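Local coordinates for hemoglobin chain d1 (Lumbricus terrestris, PDB 1X9F), which probably carries oxygen as a globin-family subunit, binding the gas at the iron of its heme, at residues D[77-80]-D[81-84]; D[92-96]-D[97-101]; D[101-104]-D[105-108]. All blocks are in the same frame, centred on the assembly; numbering follows the deposited sequence.

Contact 1 (D[77-80]-D[81-84]); sequences LDTP and DMLA
The carboxylate of Asp81 leans back on Thr79, with OD1 of Asp81 3.5 Å from Thr79 C and 3.7 Å from Thr79 CB. Its first torsion (chi1 58°) sets CG between the backbone N and the carbonyl carbon, which folds the group back toward the start of the helix. Beyond this turn, OD2 of Asp81 lies at long range from a basic side chain of another chain, a weak pairing. The puckered ring of Pro80 sits beside the next peptide, CB being its closest atom to Asp81 N at 3.2 Å. Proline, which has no N-H to give, suits this first turn of helix 80-95. Thr79 is the N-cap residue, yet its hydroxyl makes no capping bond; OG1 is hydrogen-bonded to Met76 O instead. The side chains of Thr79 and Met82 meet at a slant. Met82 CG lies anti to the carbonyl carbon (chi1 -64°) and the chain runs on extended at chi2, which brings Met82 SD 3.7 Å from Thr79 OG1. Two backbone bonds close the turn: Leu83 N to Thr79 O at 2.9 Å, and Ala84 N to Pro80 O at 2.8 Å. Leu77 CD1 faces Leu83 CD2 loosely. This is the corner between helix 57-75 and the F helix of the globin fold. Leu77 packs on helix 125-139 at Cys131 and Ile135, and on helix 4-18 at Ser7 and Val10, while Asp78 forms a salt bridge with Lys11 of helix 4-18.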
loop_
_atom_site.group_PDB
_atom_site.type_symbol
_atom_site.label_atom_id
_atom_site.label_comp_id
_atom_site.label_asym_id
_atom_site.label_seq_id
_atom_site.Cartn_x
_atom_site.Cartn_y
_atom_site.Cartn_z
ATOM N N LEU D 77 15.677 -28.839 -5.511
ATOM C CA LEU D 77 15.523 -29.432 -4.179
ATOM C C LEU D 77 15.091 -30.909 -4.196
ATOM O O LEU D 77 15.409 -31.658 -3.272
ATOM C CB LEU D 77 14.560 -28.598 -3.321
ATOM C CG LEU D 77 15.051 -27.621 -2.233
ATOM C CD1 LEU D 77 16.556 -27.350 -2.251
ATOM C CD2 LEU D 77 14.254 -26.315 -2.300
ATOM N N ASP D 78 14.390 -31.322 -5.252
ATOM C CA ASP D 78 13.887 -32.698 -5.378
ATOM C C ASP D 78 14.713 -33.615 -6.299
ATOM O O ASP D 78 14.332 -34.771 -6.531
ATOM C CB ASP D 78 12.464 -32.639 -5.914
ATOM C CG ASP D 78 12.390 -31.950 -7.265
ATOM O OD1 ASP D 78 11.755 -32.515 -8.179
ATOM O OD2 ASP D 78 12.950 -30.856 -7.512
ATOM N N THR D 79 15.814 -33.114 -6.853
ATOM C CA THR D 79 16.676 -33.928 -7.711
ATOM C C THR D 79 18.095 -33.914 -7.145
ATOM O O THR D 79 18.893 -33.063 -7.538
ATOM C CB THR D 79 16.676 -33.390 -9.165
ATOM O OG1 THR D 79 16.939 -31.980 -9.157
ATOM C CG2 THR D 79 15.284 -33.485 -9.790
ATOM N N PRO D 80 18.424 -34.828 -6.225
ATOM C CA PRO D 80 19.728 -34.770 -5.540
ATOM C C PRO D 80 20.945 -34.785 -6.483
ATOM O O PRO D 80 21.916 -34.059 -6.236
ATOM C CB PRO D 80 19.708 -36.001 -4.623
ATOM C CG PRO D 80 18.663 -36.895 -5.212
ATOM C CD PRO D 80 17.614 -35.974 -5.769
ATOM N N ASP D 81 20.886 -35.574 -7.557
ATOM C CA ASP D 81 21.964 -35.620 -8.561
ATOM C C ASP D 81 22.292 -34.237 -9.132
ATOM O O ASP D 81 23.453 -33.803 -9.117
ATOM C CB ASP D 81 21.634 -36.614 -9.693
ATOM C CG ASP D 81 20.316 -36.295 -10.416
ATOM O OD1 ASP D 81 19.305 -35.990 -9.743
ATOM O OD2 ASP D 81 20.199 -36.341 -11.660
ATOM N N MET D 82 21.255 -33.556 -9.620
ATOM C CA MET D 82 21.388 -32.217 -10.174
ATOM C C MET D 82 21.767 -31.217 -9.100
ATOM O O MET D 82 22.584 -30.327 -9.343
ATOM C CB MET D 82 20.092 -31.781 -10.850
ATOM C CG MET D 82 19.718 -32.617 -12.054
ATOM S SD MET D 82 18.073 -32.211 -12.645
ATOM C CE MET D 82 18.387 -30.654 -13.453
ATOM N N LEU D 83 21.183 -31.361 -7.914
ATOM C CA LEU D 83 21.481 -30.430 -6.838
ATOM C C LEU D 83 22.954 -30.491 -6.451
ATOM O O LEU D 83 23.592 -29.449 -6.300
ATOM C CB LEU D 83 20.586 -30.655 -5.617
ATOM C CG LEU D 83 20.771 -29.622 -4.493
ATOM C CD1 LEU D 83 20.366 -28.216 -4.937
ATOM C CD2 LEU D 83 20.000 -30.027 -3.245
ATOM N N ALA D 84 23.489 -31.705 -6.305
ATOM C CA ALA D 84 24.903 -31.898 -5.968
ATOM C C ALA D 84 25.816 -31.202 -6.983
ATOM O O ALA D 84 26.717 -30.438 -6.606
ATOM C CB ALA D 84 25.239 -33.384 -5.848
#

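Contact 2 (D[92-96]-D[97-101]). With HEM (protoporphyrin IX containing Fe), chain T.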
loop_
_atom_site.group_PDB
_atom_site.type_symbol
_atom_site.label_atom_id
_atom_site.label_comp_id
_atom_site.label_asym_id
_atom_site.label_seq_id
_atom_site.Cartn_x
_atom_site.Cartn_y
_atom_site.Cartn_z
ATOM N N VAL D 92 32.574 -23.544 -6.764
ATOM C CA VAL D 92 33.721 -23.140 -7.587
ATOM C C VAL D 92 33.700 -21.630 -7.768
ATOM O O VAL D 92 34.727 -20.955 -7.633
ATOM C CB VAL D 92 33.693 -23.787 -8.996
ATOM C CG1 VAL D 92 34.829 -23.252 -9.877
ATOM C CG2 VAL D 92 33.767 -25.304 -8.901
ATOM N N GLN D 93 32.510 -21.112 -8.054
ATOM C CA GLN D 93 32.326 -19.699 -8.343
ATOM C C GLN D 93 32.485 -18.804 -7.123
ATOM O O GLN D 93 32.537 -17.580 -7.255
ATOM C CB GLN D 93 30.951 -19.467 -8.954
ATOM C CG GLN D 93 30.819 -19.955 -10.375
ATOM C CD GLN D 93 29.414 -19.759 -10.891
ATOM O OE1 GLN D 93 28.445 -19.877 -10.136
ATOM N NE2 GLN D 93 29.291 -19.458 -12.175
ATOM N N HIS D 94 32.557 -19.402 -5.940
ATOM C CA HIS D 94 32.714 -18.626 -4.720
ATOM C C HIS D 94 34.043 -18.886 -3.997
ATOM O O HIS D 94 34.490 -18.056 -3.202
ATOM C CB HIS D 94 31.519 -18.852 -3.788
ATOM C CG HIS D 94 30.246 -18.239 -4.287
ATOM N ND1 HIS D 94 29.480 -18.817 -5.277
ATOM C CD2 HIS D 94 29.609 -17.096 -3.938
ATOM C CE1 HIS D 94 28.427 -18.057 -5.517
ATOM N NE2 HIS D 94 28.482 -17.008 -4.718
ATOM N N VAL D 95 34.684 -20.012 -4.310
ATOM C CA VAL D 95 35.785 -20.553 -3.495
ATOM C C VAL D 95 37.069 -19.716 -3.402
ATOM O O VAL D 95 37.750 -19.735 -2.370
ATOM C CB VAL D 95 36.121 -22.028 -3.900
ATOM C CG1 VAL D 95 36.927 -22.088 -5.202
ATOM C CG2 VAL D 95 36.839 -22.764 -2.766
ATOM N N GLU D 96 37.391 -18.974 -4.461
ATOM C CA GLU D 96 38.663 -18.246 -4.522
ATOM C C GLU D 96 38.570 -16.811 -4.027
ATOM O O GLU D 96 39.496 -16.018 -4.216
ATOM C CB GLU D 96 39.247 -18.272 -5.945
ATOM C CG GLU D 96 39.440 -19.666 -6.540
ATOM C CD GLU D 96 40.342 -20.571 -5.712
ATOM O OE1 GLU D 96 40.362 -20.461 -4.466
ATOM O OE2 GLU D 96 41.038 -21.417 -6.314
ATOM N N ARG D 97 37.458 -16.472 -3.396
ATOM C CA ARG D 97 37.265 -15.128 -2.893
ATOM C C ARG D 97 37.305 -15.247 -1.390
ATOM O O ARG D 97 36.904 -16.282 -0.842
ATOM C CB ARG D 97 35.934 -14.591 -3.396
ATOM C CG ARG D 97 35.764 -14.862 -4.893
ATOM C CD ARG D 97 34.345 -14.776 -5.399
ATOM N NE ARG D 97 34.257 -15.028 -6.837
ATOM C CZ ARG D 97 34.631 -14.167 -7.779
ATOM N NH1 ARG D 97 35.141 -12.985 -7.450
ATOM N NH2 ARG D 97 34.501 -14.488 -9.061
ATOM N N ASN D 98 37.817 -14.218 -0.718
ATOM C CA ASN D 98 37.944 -14.303 0.735
ATOM C C ASN D 98 36.588 -14.168 1.393
ATOM O O ASN D 98 36.340 -13.202 2.117
ATOM C CB ASN D 98 38.887 -13.222 1.266
ATOM C CG ASN D 98 40.336 -13.663 1.276
ATOM O OD1 ASN D 98 40.762 -14.437 2.139
ATOM N ND2 ASN D 98 41.110 -13.156 0.323
ATOM N N LEU D 99 35.702 -15.125 1.128
ATOM C CA LEU D 99 34.379 -15.108 1.728
ATOM C C LEU D 99 34.404 -15.937 2.994
ATOM O O LEU D 99 34.753 -17.118 2.968
ATOM C CB LEU D 99 33.316 -15.654 0.765
ATOM C CG LEU D 99 33.278 -15.184 -0.692
ATOM C CD1 LEU D 99 32.016 -15.686 -1.377
ATOM C CD2 LEU D 99 33.388 -13.667 -0.808
ATOM N N LYS D 100 34.053 -15.304 4.106
ATOM C CA LYS D 100 33.905 -16.001 5.371
ATOM C C LYS D 100 32.648 -16.857 5.271
ATOM O O LYS D 100 31.633 -16.386 4.755
ATOM C CB LYS D 100 33.781 -14.990 6.520
ATOM C CG LYS D 100 35.062 -14.201 6.842
ATOM C CD LYS D 100 35.381 -13.140 5.759
ATOM C CE LYS D 100 36.632 -12.337 6.118
ATOM N NZ LYS D 100 37.890 -12.983 5.637
ATOM N N PRO D 101 32.699 -18.105 5.737
ATOM C CA PRO D 101 31.534 -18.984 5.666
ATOM C C PRO D 101 30.290 -18.364 6.310
ATOM O O PRO D 101 29.170 -18.719 5.939
ATOM C CB PRO D 101 31.977 -20.223 6.459
ATOM C CG PRO D 101 33.152 -19.776 7.251
ATOM C CD PRO D 101 33.847 -18.778 6.375
HETATM C CHA HEM T . 28.772 -14.393 -7.721
HETATM C CHB HEM T . 25.045 -17.227 -6.388
HETATM C CHC HEM T . 25.675 -15.939 -1.707
HETATM C CHD HEM T . 29.662 -13.385 -3.042
HETATM C C1A HEM T . 27.589 -15.246 -7.766
HETATM C C2A HEM T . 27.123 -15.679 -8.992
HETATM C C3A HEM T . 25.987 -16.539 -8.667
HETATM C C4A HEM T . 25.996 -16.464 -7.192
HETATM C CMA HEM T . 25.073 -17.294 -9.602
HETATM C CAA HEM T . 27.643 -15.288 -10.347
HETATM C CBA HEM T . 28.523 -16.329 -11.004
HETATM C CGA HEM T . 28.805 -15.755 -12.377
HETATM O O1A HEM T . 27.885 -15.697 -13.226
HETATM O O2A HEM T . 29.962 -15.346 -12.606
HETATM C C1B HEM T . 24.902 -17.134 -4.938
HETATM C C2B HEM T . 23.866 -17.781 -4.287
HETATM C C3B HEM T . 24.084 -17.372 -3.012
HETATM C C4B HEM T . 25.185 -16.565 -2.937
HETATM C CMB HEM T . 22.779 -18.692 -4.826
HETATM C CAB HEM T . 23.308 -17.811 -2.034
HETATM C CBB HEM T . 22.576 -18.462 -1.098
HETATM C C1C HEM T . 26.851 -15.057 -1.668
HETATM C C2C HEM T . 27.265 -14.488 -0.478
HETATM C C3C HEM T . 28.377 -13.789 -0.851
HETATM C C4C HEM T . 28.549 -13.929 -2.227
HETATM C CMC HEM T . 26.676 -14.624 0.911
HETATM C CAC HEM T . 29.112 -12.986 0.171
HETATM C CBC HEM T . 30.415 -12.489 -0.057
HETATM C C1D HEM T . 29.820 -13.466 -4.511
HETATM C C2D HEM T . 30.833 -12.792 -5.202
HETATM C C3D HEM T . 30.604 -13.052 -6.535
HETATM C C4D HEM T . 29.415 -13.916 -6.500
HETATM C CMD HEM T . 31.942 -11.956 -4.615
HETATM C CAD HEM T . 31.384 -12.622 -7.752
HETATM C CBD HEM T . 30.934 -11.259 -8.264
HETATM C CGD HEM T . 31.765 -10.998 -9.500
HETATM O O1D HEM T . 31.576 -11.708 -10.512
HETATM O O2D HEM T . 32.616 -10.087 -9.452
HETATM N NA HEM T . 26.980 -15.708 -6.649
HETATM N NB HEM T . 25.722 -16.372 -4.161
HETATM N NC HEM T . 27.622 -14.765 -2.754
HETATM N ND HEM T . 28.929 -14.145 -5.267
HETATM FE FE HEM T . 27.337 -15.267 -4.698
#
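Arg97 folds back on the end of helix 80-95 and grips Gln93 O. This is the proximal side of the globin heme pocket, where the F helix runs out into the FG corner. CB and CG of Arg97 pass beside His94 O. A nearly straight chain from CG to NE then carries CD to the heme, 3.8 Å from its methyl CMD. At NE the side chain gives a hydrogen bond to Gln93 O, 3.1 Å long, with an N-H...O angle of 159°. The acceptor lies near the guanidinium plane, while the donor sits tilted from the carbonyl plane. At the tip one face of the guanidinium rests on the heme propionate arm, CZ being 3.6 Å from heme CAD. Replacing Arg97 by an alanine would probably leave Gln93 O without this donor at the helix end and uncover that side of the propionate arm. The Arg97 backbone N also makes a weak bond to His94 O. His94 is the axial ligand, its NE2 2.1 Å from the heme iron. A hydrogen bond from the other ring nitrogen, ND1, to Leu90 O fixes the rotation of the imidazole. Gln93 reaches the other propionate, with NE2 3.4 Å from heme CBA, and it also touches a second heme. Asn98 centres an inverse gamma turn, in which Leu99 N bonds to Arg97 O. The turn leads the chain back to the porphyrin. Leu99 CD1 comes to the edge of the His94 ring, in its plane, 3.8 Å from His94 CD2. The same methyl, Leu99 CD1, is 3.7 Å from the heme meso carbon CHD.

Contact 3 (D[101-104]-D[105-108]). With HEM (protoporphyrin IX containing Fe), chain T.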
loop_
_atom_site.group_PDB
_atom_site.type_symbol
_atom_site.label_atom_id
_atom_site.label_comp_id
_atom_site.label_asym_id
_atom_site.label_seq_id
_atom_site.Cartn_x
_atom_site.Cartn_y
_atom_site.Cartn_z
ATOM N N PRO D 101 32.699 -18.105 5.737
ATOM C CA PRO D 101 31.534 -18.984 5.666
ATOM C C PRO D 101 30.290 -18.364 6.310
ATOM O O PRO D 101 29.170 -18.719 5.939
ATOM C CB PRO D 101 31.977 -20.223 6.459
ATOM C CG PRO D 101 33.152 -19.776 7.251
ATOM C CD PRO D 101 33.847 -18.778 6.375
ATOM N N GLU D 102 30.488 -17.448 7.259
ATOM C CA GLU D 102 29.366 -16.800 7.953
ATOM C C GLU D 102 28.632 -15.777 7.084
ATOM O O GLU D 102 27.492 -15.411 7.381
ATOM C CB GLU D 102 29.796 -16.183 9.298
ATOM C CG GLU D 102 30.916 -15.151 9.234
ATOM C CD GLU D 102 32.290 -15.723 9.557
ATOM O OE1 GLU D 102 32.583 -16.873 9.158
ATOM O OE2 GLU D 102 33.086 -15.010 10.206
ATOM N N PHE D 103 29.291 -15.314 6.020
ATOM C CA PHE D 103 28.633 -14.467 5.033
ATOM C C PHE D 103 27.348 -15.105 4.528
ATOM O O PHE D 103 26.310 -14.443 4.450
ATOM C CB PHE D 103 29.563 -14.174 3.858
ATOM C CG PHE D 103 30.624 -13.168 4.170
ATOM C CD1 PHE D 103 31.632 -12.899 3.251
ATOM C CD2 PHE D 103 30.621 -12.488 5.386
ATOM C CE1 PHE D 103 32.613 -11.958 3.532
ATOM C CE2 PHE D 103 31.598 -11.553 5.675
ATOM C CZ PHE D 103 32.595 -11.284 4.746
ATOM N N PHE D 104 27.422 -16.394 4.203
ATOM C CA PHE D 104 26.261 -17.141 3.728
ATOM C C PHE D 104 25.208 -17.262 4.815
ATOM O O PHE D 104 24.005 -17.213 4.527
ATOM C CB PHE D 104 26.688 -18.507 3.189
ATOM C CG PHE D 104 27.602 -18.403 2.012
ATOM C CD1 PHE D 104 28.958 -18.170 2.199
ATOM C CD2 PHE D 104 27.104 -18.482 0.718
ATOM C CE1 PHE D 104 29.810 -18.042 1.115
ATOM C CE2 PHE D 104 27.951 -18.356 -0.375
ATOM C CZ PHE D 104 29.307 -18.137 -0.176
ATOM N N ASP D 105 25.652 -17.404 6.060
ATOM C CA ASP D 105 24.723 -17.413 7.183
ATOM C C ASP D 105 23.979 -16.092 7.293
ATOM O O ASP D 105 22.768 -16.079 7.525
ATOM C CB ASP D 105 25.442 -17.730 8.493
ATOM C CG ASP D 105 25.990 -19.134 8.521
ATOM O OD1 ASP D 105 26.676 -19.487 9.503
ATOM O OD2 ASP D 105 25.792 -19.964 7.605
ATOM N N ILE D 106 24.703 -14.987 7.131
ATOM C CA ILE D 106 24.082 -13.665 7.142
ATOM C C ILE D 106 23.130 -13.549 5.957
ATOM O O ILE D 106 22.036 -12.988 6.081
ATOM C CB ILE D 106 25.150 -12.543 7.110
ATOM C CG1 ILE D 106 25.974 -12.543 8.404
ATOM C CG2 ILE D 106 24.496 -11.163 6.891
ATOM C CD1 ILE D 106 27.430 -12.134 8.215
ATOM N N PHE D 107 23.545 -14.088 4.815
ATOM C CA PHE D 107 22.695 -14.082 3.639
ATOM C C PHE D 107 21.353 -14.747 3.933
ATOM O O PHE D 107 20.294 -14.160 3.683
ATOM C CB PHE D 107 23.379 -14.787 2.474
ATOM C CG PHE D 107 22.532 -14.865 1.241
ATOM C CD1 PHE D 107 22.687 -13.935 0.221
ATOM C CD2 PHE D 107 21.582 -15.872 1.093
ATOM C CE1 PHE D 107 21.908 -14.003 -0.930
ATOM C CE2 PHE D 107 20.792 -15.945 -0.049
ATOM C CZ PHE D 107 20.960 -15.011 -1.065
ATOM N N LEU D 108 21.414 -15.968 4.455
ATOM C CA LEU D 108 20.229 -16.724 4.808
ATOM C C LEU D 108 19.362 -15.960 5.797
ATOM O O LEU D 108 18.141 -15.919 5.641
ATOM C CB LEU D 108 20.627 -18.079 5.395
ATOM C CG LEU D 108 19.504 -19.026 5.840
ATOM C CD1 LEU D 108 18.533 -19.331 4.705
ATOM C CD2 LEU D 108 20.103 -20.310 6.393
HETATM C CHA HEM T . 28.772 -14.393 -7.721
HETATM C CHB HEM T . 25.045 -17.227 -6.388
HETATM C CHC HEM T . 25.675 -15.939 -1.707
HETATM C CHD HEM T . 29.662 -13.385 -3.042
HETATM C C1A HEM T . 27.589 -15.246 -7.766
HETATM C C2A HEM T . 27.123 -15.679 -8.992
HETATM C C3A HEM T . 25.987 -16.539 -8.667
HETATM C C4A HEM T . 25.996 -16.464 -7.192
HETATM C CMA HEM T . 25.073 -17.294 -9.602
HETATM C CAA HEM T . 27.643 -15.288 -10.347
HETATM C CBA HEM T . 28.523 -16.329 -11.004
HETATM C CGA HEM T . 28.805 -15.755 -12.377
HETATM O O1A HEM T . 27.885 -15.697 -13.226
HETATM O O2A HEM T . 29.962 -15.346 -12.606
HETATM C C1B HEM T . 24.902 -17.134 -4.938
HETATM C C2B HEM T . 23.866 -17.781 -4.287
HETATM C C3B HEM T . 24.084 -17.372 -3.012
HETATM C C4B HEM T . 25.185 -16.565 -2.937
HETATM C CMB HEM T . 22.779 -18.692 -4.826
HETATM C CAB HEM T . 23.308 -17.811 -2.034
HETATM C CBB HEM T . 22.576 -18.462 -1.098
HETATM C C1C HEM T . 26.851 -15.057 -1.668
HETATM C C2C HEM T . 27.265 -14.488 -0.478
HETATM C C3C HEM T . 28.377 -13.789 -0.851
HETATM C C4C HEM T . 28.549 -13.929 -2.227
HETATM C CMC HEM T . 26.676 -14.624 0.911
HETATM C CAC HEM T . 29.112 -12.986 0.171
HETATM C CBC HEM T . 30.415 -12.489 -0.057
HETATM C C1D HEM T . 29.820 -13.466 -4.511
HETATM C C2D HEM T . 30.833 -12.792 -5.202
HETATM C C3D HEM T . 30.604 -13.052 -6.535
HETATM C C4D HEM T . 29.415 -13.916 -6.500
HETATM C CMD HEM T . 31.942 -11.956 -4.615
HETATM C CAD HEM T . 31.384 -12.622 -7.752
HETATM C CBD HEM T . 30.934 -11.259 -8.264
HETATM C CGD HEM T . 31.765 -10.998 -9.500
HETATM O O1D HEM T . 31.576 -11.708 -10.512
HETATM O O2D HEM T . 32.616 -10.087 -9.452
HETATM N NA HEM T . 26.980 -15.708 -6.649
HETATM N NB HEM T . 25.722 -16.372 -4.161
HETATM N NC HEM T . 27.622 -14.765 -2.754
HETATM N ND HEM T . 28.929 -14.145 -5.267
HETATM FE FE HEM T . 27.337 -15.267 -4.698
#
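Phe103 and Phe104 leave one turn of helix 101-119 with Phe107 a turn further on, and all three rings reach the same rim of the heme. This is the start of the G helix of the globin fold. The first two side chains share a first torsion, CG anti to the carbonyl carbon (chi1 -76° and -62°). Phe107 differs, with CG anti to the backbone N (chi1 178°). Phe104 lies on the proximal side of the porphyrin and Phe107 on the distal side, as their places on the helix already set. Phe104 comes over the pyrrole C edge, tilted from the heme plane, with CE2 3.6 Å from heme CHC. The heme methyl CMC lies over one face of that ring, offset toward its rim. Phe103 stands outside the porphyrin, beside a vinyl group, with CD1 3.5 Å from heme CBC. Ile106 CD1 sits at the edge of the Phe103 ring, 4.3 Å from Phe103 CD2. Three i to i+4 backbone bonds build the helix here: Ile106 N to Glu102 O at 2.8 Å, Phe107 N to Phe103 O at 2.8 Å, and Leu108 N to Phe104 O at 2.9 Å. Asp105 points off the heme side, and its OD2 makes a salt bridge with Lys140 NZ. Behind the rings, Phe104 packs on Ile136 and Ile139 of helix 125-139, and Phe107 on Leu31 and Ile35 of helix 21-38. The other vinyl lies against one face of Phe107, whose CE2 is 3.3 Å from heme CBB.

Contacts 1 and 2 mark the two ends of helix 80-95, their centres 22 Å apart. Contact 1 starts the helix away from the pocket, with the Leu83 side chain about 10 Å from a bound heme. Contact 2 ends it at the iron, where the His94 side chain is about 4 Å from the carbon monoxide. Contact 3 follows directly, sharing Pro101 with contact 2, and their centres are 12 Å apart. These two touch on the proximal side: Phe104 CZ is 3.8 Å from Leu99 CD1 and 3.9 Å from His94 CD2. Together they hold one heme, by ligation in contact 2 and by aromatic packing in contact 3.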